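Local coordinates for protein adenosyl-chloride synthase (Thermotoga maritima, PDB 2ZBV) that belongs to the SAM hydrolase / SAM-dependent halogenase family, binds adenosine and probably uses S-adenosyl-L-methionine as substrate, at residues A[200-212]-A[250-263]. Sequence-based numbering, arbitrary orientation.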
# COMPACT_ATOMS: atom_id res chain seq x y z
N ASP A 200 -13.44 1.94 -34.14
CA ASP A 200 -13.79 0.88 -35.08
C ASP A 200 -12.75 0.77 -36.18
O ASP A 200 -12.72 -0.21 -36.92
CB ASP A 200 -15.17 1.11 -35.71
CG ASP A 200 -16.29 1.02 -34.70
OD1 ASP A 200 -16.18 0.16 -33.79
OD2 ASP A 200 -17.27 1.78 -34.82
N ASP A 201 -11.90 1.78 -36.30
CA ASP A 201 -10.84 1.70 -37.30
C ASP A 201 -9.81 0.73 -36.74
O ASP A 201 -9.89 0.31 -35.58
CB ASP A 201 -10.17 3.06 -37.53
CG ASP A 201 -10.85 3.88 -38.63
OD1 ASP A 201 -11.09 3.33 -39.73
OD2 ASP A 201 -11.13 5.07 -38.40
N VAL A 202 -8.85 0.36 -37.57
CA VAL A 202 -7.79 -0.54 -37.16
C VAL A 202 -6.50 0.16 -37.52
O VAL A 202 -6.35 0.67 -38.63
CB VAL A 202 -7.86 -1.89 -37.89
CG1 VAL A 202 -6.60 -2.69 -37.63
CG2 VAL A 202 -9.07 -2.68 -37.41
N VAL A 203 -5.57 0.21 -36.58
CA VAL A 203 -4.29 0.86 -36.83
C VAL A 203 -3.16 -0.12 -36.57
O VAL A 203 -3.37 -1.20 -36.01
CB VAL A 203 -4.11 2.11 -35.93
CG1 VAL A 203 -5.26 3.08 -36.15
CG2 VAL A 203 -4.04 1.70 -34.46
N ARG A 204 -1.96 0.28 -36.97
CA ARG A 204 -0.78 -0.54 -36.78
C ARG A 204 0.10 0.02 -35.66
O ARG A 204 0.45 1.21 -35.66
CB ARG A 204 0.01 -0.65 -38.08
CG ARG A 204 -0.58 -1.66 -39.07
CD ARG A 204 0.27 -1.77 -40.34
NE ARG A 204 -0.16 -2.87 -41.21
CZ ARG A 204 0.05 -4.16 -40.96
NH1 ARG A 204 0.70 -4.53 -39.86
NH2 ARG A 204 -0.38 -5.08 -41.81
N VAL A 205 0.42 -0.83 -34.70
CA VAL A 205 1.26 -0.43 -33.58
C VAL A 205 2.63 -1.02 -33.83
O VAL A 205 2.77 -2.24 -33.96
CB VAL A 205 0.69 -0.96 -32.25
CG1 VAL A 205 1.60 -0.56 -31.10
CG2 VAL A 205 -0.72 -0.43 -32.04
N ARG A 206 3.64 -0.17 -33.90
CA ARG A 206 4.99 -0.66 -34.15
C ARG A 206 5.91 -0.48 -32.95
O ARG A 206 6.12 0.64 -32.48
CB ARG A 206 5.60 0.04 -35.37
CG ARG A 206 6.76 -0.72 -35.99
CD ARG A 206 7.45 0.07 -37.09
NE ARG A 206 8.07 1.28 -36.57
CZ ARG A 206 8.91 2.05 -37.25
NH1 ARG A 206 9.24 1.72 -38.50
NH2 ARG A 206 9.42 3.14 -36.70
N VAL A 207 6.45 -1.59 -32.46
CA VAL A 207 7.37 -1.58 -31.33
C VAL A 207 8.66 -2.22 -31.82
O VAL A 207 8.68 -3.40 -32.17
CB VAL A 207 6.82 -2.38 -30.11
CG1 VAL A 207 5.65 -1.65 -29.50
CG2 VAL A 207 6.40 -3.77 -30.55
N GLY A 208 9.74 -1.44 -31.86
CA GLY A 208 11.00 -1.97 -32.33
C GLY A 208 10.90 -2.50 -33.75
O GLY A 208 10.69 -1.74 -34.69
N ARG A 209 11.04 -3.81 -33.90
CA ARG A 209 10.97 -4.45 -35.21
C ARG A 209 9.64 -5.15 -35.45
O ARG A 209 9.41 -5.70 -36.53
CB ARG A 209 12.09 -5.49 -35.34
CG ARG A 209 13.50 -4.92 -35.20
CD ARG A 209 13.91 -4.11 -36.41
NE ARG A 209 15.32 -3.75 -36.38
CZ ARG A 209 15.96 -3.12 -37.36
NH1 ARG A 209 15.31 -2.78 -38.47
NH2 ARG A 209 17.25 -2.84 -37.24
N LYS A 210 8.76 -5.13 -34.45
CA LYS A 210 7.46 -5.78 -34.57
C LYS A 210 6.37 -4.82 -34.98
O LYS A 210 6.46 -3.61 -34.77
CB LYS A 210 7.05 -6.40 -33.23
CG LYS A 210 8.08 -7.25 -32.55
CD LYS A 210 7.58 -7.66 -31.18
CE LYS A 210 8.67 -8.31 -30.36
NZ LYS A 210 8.18 -8.68 -29.01
N GLU A 211 5.31 -5.38 -35.57
CA GLU A 211 4.16 -4.59 -35.97
C GLU A 211 2.91 -5.40 -35.69
O GLU A 211 2.80 -6.56 -36.08
CB GLU A 211 4.23 -4.23 -37.46
CG GLU A 211 3.14 -3.27 -37.89
CD GLU A 211 3.22 -2.89 -39.36
OE1 GLU A 211 3.15 -3.81 -40.20
OE2 GLU A 211 3.36 -1.69 -39.66
N PHE A 212 1.97 -4.77 -34.98
CA PHE A 212 0.72 -5.42 -34.62
C PHE A 212 -0.44 -4.61 -35.16
O PHE A 212 -0.33 -3.40 -35.35
CB PHE A 212 0.55 -5.46 -33.10
CG PHE A 212 1.66 -6.14 -32.37
CD1 PHE A 212 1.50 -7.43 -31.88
CD2 PHE A 212 2.85 -5.47 -32.12
CE1 PHE A 212 2.51 -8.05 -31.15
CE2 PHE A 212 3.87 -6.08 -31.38
CZ PHE A 212 3.70 -7.37 -30.90
N VAL A 250 2.46 -8.89 -24.35
CA VAL A 250 2.18 -9.19 -25.75
C VAL A 250 3.08 -8.39 -26.69
O VAL A 250 3.63 -8.93 -27.65
CB VAL A 250 0.70 -8.88 -26.08
CG1 VAL A 250 0.46 -8.94 -27.59
CG2 VAL A 250 -0.20 -9.87 -25.36
N LEU A 251 3.23 -7.10 -26.41
CA LEU A 251 4.06 -6.23 -27.22
C LEU A 251 5.53 -6.40 -26.86
O LEU A 251 6.42 -6.07 -27.65
CB LEU A 251 3.65 -4.77 -27.00
CG LEU A 251 2.20 -4.40 -27.30
CD1 LEU A 251 1.95 -2.95 -26.93
CD2 LEU A 251 1.90 -4.63 -28.78
N SER A 252 5.77 -6.92 -25.66
CA SER A 252 7.12 -7.12 -25.16
C SER A 252 7.79 -5.75 -25.09
O SER A 252 8.87 -5.54 -25.63
CB SER A 252 7.91 -8.04 -26.10
OG SER A 252 9.20 -8.31 -25.58
N VAL A 253 7.12 -4.83 -24.41
CA VAL A 253 7.63 -3.47 -24.27
C VAL A 253 7.76 -3.04 -22.82
O VAL A 253 7.13 -3.62 -21.93
CB VAL A 253 6.70 -2.46 -25.00
CG1 VAL A 253 5.34 -2.42 -24.32
CG2 VAL A 253 7.33 -1.09 -25.00
N LYS A 254 8.58 -2.03 -22.59
CA LYS A 254 8.80 -1.49 -21.25
C LYS A 254 8.78 0.03 -21.36
O LYS A 254 8.86 0.58 -22.45
CB LYS A 254 10.15 -1.95 -20.70
CG LYS A 254 11.33 -1.60 -21.59
CD LYS A 254 12.65 -2.14 -21.03
CE LYS A 254 13.81 -1.86 -21.98
NZ LYS A 254 13.66 -2.56 -23.29
N GLU A 255 8.68 0.69 -20.22
CA GLU A 255 8.67 2.14 -20.19
C GLU A 255 9.92 2.73 -20.83
O GLU A 255 11.03 2.25 -20.62
CB GLU A 255 8.54 2.62 -18.74
CG GLU A 255 7.13 2.47 -18.21
CD GLU A 255 7.06 2.43 -16.70
OE1 GLU A 255 7.93 3.06 -16.05
OE2 GLU A 255 6.13 1.79 -16.15
N GLY A 256 9.73 3.77 -21.64
CA GLY A 256 10.84 4.41 -22.31
C GLY A 256 10.98 3.98 -23.76
O GLY A 256 11.52 4.73 -24.59
N ASP A 257 10.49 2.79 -24.09
CA ASP A 257 10.57 2.27 -25.44
C ASP A 257 9.82 3.12 -26.46
O ASP A 257 8.71 3.59 -26.19
CB ASP A 257 10.04 0.83 -25.49
CG ASP A 257 10.95 -0.15 -24.79
OD1 ASP A 257 11.90 0.29 -24.11
OD2 ASP A 257 10.72 -1.38 -24.92
N GLU A 258 10.43 3.31 -27.62
CA GLU A 258 9.82 4.09 -28.69
C GLU A 258 8.63 3.32 -29.23
O GLU A 258 8.67 2.10 -29.35
CB GLU A 258 10.81 4.32 -29.84
CG GLU A 258 11.96 5.25 -29.51
CD GLU A 258 12.83 5.55 -30.73
OE1 GLU A 258 13.80 6.33 -30.59
OE2 GLU A 258 12.55 5.00 -31.81
N ILE A 259 7.56 4.03 -29.56
CA ILE A 259 6.39 3.36 -30.09
C ILE A 259 5.80 4.19 -31.23
O ILE A 259 5.73 5.42 -31.16
CB ILE A 259 5.33 3.12 -28.99
CG1 ILE A 259 4.28 2.12 -29.48
CG2 ILE A 259 4.67 4.43 -28.59
CD1 ILE A 259 3.35 1.64 -28.38
N GLU A 260 5.40 3.50 -32.29
CA GLU A 260 4.84 4.16 -33.46
C GLU A 260 3.46 3.59 -33.77
O GLU A 260 3.24 2.39 -33.67
CB GLU A 260 5.78 3.95 -34.65
CG GLU A 260 5.16 4.23 -36.00
CD GLU A 260 6.10 3.90 -37.14
OE1 GLU A 260 7.16 4.55 -37.24
OE2 GLU A 260 5.79 2.98 -37.93
N ILE A 261 2.54 4.48 -34.14
CA ILE A 261 1.19 4.07 -34.47
C ILE A 261 0.81 4.62 -35.85
O ILE A 261 0.57 5.81 -36.01
CB ILE A 261 0.21 4.59 -33.41
CG1 ILE A 261 0.65 4.09 -32.03
CG2 ILE A 261 -1.20 4.10 -33.71
CD1 ILE A 261 0.03 4.84 -30.89
N CYS A 262 0.76 3.72 -36.83
CA CYS A 262 0.43 4.07 -38.21
C CYS A 262 -1.06 3.97 -38.51
O CYS A 262 -1.74 3.07 -38.03
CB CYS A 262 1.18 3.17 -39.19
SG CYS A 262 2.95 3.43 -39.29
N ARG A 263 -1.54 4.90 -39.33
CA ARG A 263 -2.94 4.93 -39.73
C ARG A 263 -3.17 3.71 -40.61
O ARG A 263 -2.18 3.21 -41.18
CB ARG A 263 -3.23 6.21 -40.52
CG ARG A 263 -4.55 6.91 -40.20
CD ARG A 263 -5.76 6.16 -40.72
NE ARG A 263 -6.04 4.94 -39.97
CZ ARG A 263 -7.09 4.16 -40.18
NH1 ARG A 263 -7.98 4.46 -41.11
NH2 ARG A 263 -7.25 3.07 -39.44
OXT ARG A 263 -4.34 3.27 -40.74
O HOH W 1 -9.15 1.54 -40.04
O HOH W 2 8.94 1.61 -32.77
O HOH W 3 10.26 0.17 -29.32
O HOH W 4 5.92 -9.81 -28.55
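R204 and C262, and then R206 and E260, form the hydrogen-bonded pairs of an antiparallel ladder whose strand axes, 202-207 and 258-262, approach to 4.6 Å at 162°. Two N-H...O bonds close each pair, the shortest R206 N to E260 O at 2.6 Å. Between these pairs V205 faces I261, and their side chains share the buried face of the C-terminal domain sheet with V203, V207 and I259. Packing is tight here: V203 CG2 meets I261 CG2 at 3.8 Å, V207 CG1 lies alongside I259 CG1 at 4.0 Å, and V230 and I240, from strands 228-232 and 237-242 of the same curled sheet, pack on this layer. The end of helix 247-251 rests against F212. With CG anti to its carbonyl carbon, F212 presents a ring face to L251, whose CD2 stands 3.6 Å from the centroid, 16° off the normal, a CH-pi contact. Replacing F212 by an alanine would remove the ring, which is likely to deprive L251 CD2 of its aromatic platform and open a gap at the helix end. That end adjoins the adenosine pocket, since V250 touches the adenosine-binding V242. The other face is polar, with E260 buried and R206 exposed. R206, bent at chi3, lays its guanidinium over the E260 carboxylate, planes 23° apart; NH2 is 2.7 Å from OE1, but no N-H points at that oxygen, which K169 also pairs with. The loose side is the exposed turn, where two waters lie between G208 N and E258 O, both held only weakly by G208 N, and another links K210 NZ to V250 O. The chemistry thus implies cohesion from backbone bonds and apolar packing, with charge attraction probably adding less directional support on the polar face.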